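Local structure of putative acetoin utilization protein, acetoin dehydrogenase (Thermus thermophilus, 5AWE) at residues Glu188-Glu191 and Gly192-Lys195. The protein is of unknown function but joins a pair of CBS domains to an ACT domain, a combination consistent with sensing a small ligand. Residues are numbered along the deposited sequence; the frame is centred on the assembly and turned at random.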
loop_
_atom_site.group_PDB
_atom_site.type_symbol
_atom_site.label_atom_id
_atom_site.label_comp_id
_atom_site.label_asym_id
_atom_site.label_seq_id
_atom_site.Cartn_x
_atom_site.Cartn_y
_atom_site.Cartn_z
ATOM N N GLU A 188 -33.178 -52.114 0.698
ATOM C CA GLU A 188 -33.647 -53.270 -0.045
ATOM C C GLU A 188 -34.685 -52.911 -1.091
ATOM O O GLU A 188 -35.737 -52.349 -0.775
ATOM C CB GLU A 188 -34.237 -54.298 0.920
ATOM C CG GLU A 188 -34.619 -55.613 0.266
ATOM C CD GLU A 188 -34.958 -56.683 1.280
ATOM O OE1 GLU A 188 -34.234 -56.791 2.296
ATOM O OE2 GLU A 188 -35.951 -57.414 1.061
ATOM N N ASP A 189 -34.379 -53.243 -2.340
ATOM C CA ASP A 189 -35.331 -53.120 -3.434
ATOM C C ASP A 189 -35.812 -51.684 -3.622
ATOM O O ASP A 189 -36.959 -51.445 -3.997
ATOM C CB ASP A 189 -36.526 -54.053 -3.198
ATOM C CG ASP A 189 -37.412 -54.178 -4.422
ATOM O OD1 ASP A 189 -36.886 -54.080 -5.550
ATOM O OD2 ASP A 189 -38.634 -54.370 -4.258
ATOM N N VAL A 190 -34.923 -50.728 -3.369
ATOM C CA VAL A 190 -35.238 -49.319 -3.577
ATOM C C VAL A 190 -35.715 -49.068 -5.008
ATOM O O VAL A 190 -36.500 -48.153 -5.261
ATOM C CB VAL A 190 -34.006 -48.426 -3.304
ATOM C CG1 VAL A 190 -32.892 -48.739 -4.309
ATOM C CG2 VAL A 190 -34.401 -46.960 -3.381
ATOM N N GLU A 191 -35.246 -49.886 -5.944
ATOM C CA GLU A 191 -35.604 -49.705 -7.348
ATOM C C GLU A 191 -37.092 -49.976 -7.523
ATOM O O GLU A 191 -37.729 -49.453 -8.432
ATOM C CB GLU A 191 -34.793 -50.654 -8.236
ATOM C CG GLU A 191 -33.287 -50.638 -7.972
ATOM C CD GLU A 191 -32.910 -51.322 -6.659
ATOM O OE1 GLU A 191 -33.806 -51.901 -6.006
ATOM O OE2 GLU A 191 -31.717 -51.280 -6.281
ATOM N N GLY A 192 -37.643 -50.790 -6.633
ATOM C CA GLY A 192 -39.048 -51.135 -6.729
ATOM C C GLY A 192 -39.982 -50.042 -6.253
ATOM O O GLY A 192 -41.185 -50.107 -6.508
ATOM N N VAL A 193 -39.443 -49.032 -5.576
ATOM C CA VAL A 193 -40.283 -48.029 -4.922
ATOM C C VAL A 193 -41.170 -47.237 -5.867
ATOM O O VAL A 193 -42.364 -47.113 -5.618
ATOM C CB VAL A 193 -39.460 -47.006 -4.118
ATOM C CG1 VAL A 193 -40.396 -45.998 -3.493
ATOM C CG2 VAL A 193 -38.642 -47.703 -3.048
ATOM N N PRO A 194 -40.599 -46.681 -6.956
ATOM C CA PRO A 194 -41.390 -45.895 -7.917
ATOM C C PRO A 194 -42.601 -46.671 -8.436
ATOM O O PRO A 194 -43.716 -46.140 -8.509
ATOM C CB PRO A 194 -40.398 -45.576 -9.040
ATOM C CG PRO A 194 -39.060 -45.724 -8.420
ATOM C CD PRO A 194 -39.198 -46.819 -7.396
ATOM N N LYS A 195 -42.373 -47.933 -8.788
ATOM C CA LYS A 195 -43.463 -48.822 -9.176
ATOM C C LYS A 195 -44.531 -48.790 -8.082
ATOM O O LYS A 195 -45.636 -48.272 -8.285
ATOM C CB LYS A 195 -42.944 -50.260 -9.340
ATOM C CG LYS A 195 -41.675 -50.390 -10.181
ATOM C CD LYS A 195 -41.989 -50.491 -11.672
ATOM C CE LYS A 195 -42.549 -51.862 -12.035
ATOM N NZ LYS A 195 -42.701 -52.034 -13.510
#
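Two backbone hydrogen bonds, each reaching three residues back, wind the chain from Asp189 to Val193 into overlapping type I beta turns, 189-192 and 190-193. Gly192 N donates to Asp189 O at 2.8 Å, with 145° at the hydrogen. Val193 N donates to Val190 O at 3.1 Å, and at 162° this bond is the straighter. Both donors stand well above the plane of the carbonyl they use, off its lone pairs. Val193 also covers Val190 O with its side chain: CG1 lies anti to the backbone N (chi1 179°), which leaves CG2 beside that nitrogen and only 3.1 Å from Val190 O. The same methyl faces Val190 CG2 at 4.3 Å, a loose apolar touch. One residue further on, Pro194 has no N-H and cannot continue the i to i+3 series; its CD packs against Glu191 O at 3.2 Å.

Asp189 stands alongside the turn with OD1 3.5 Å from Gly192 N, near it but not bonded to it. Its other oxygen, OD2, makes a salt bridge with Arg196 of helix 193-199. Beneath, Val190 rests on Leu141 and Val193 on Ile143, both from strand 141-148 of the antiparallel ACT sheet, while Pro194 also touches Leu141. The loop leaving strand 178-186 is thereby turned into the second helix of the ACT domain: backbone bonds set the winding, the valines and proline seat it on the sheet, and the carboxylate on the exposed side ties the loop to the helix through charge.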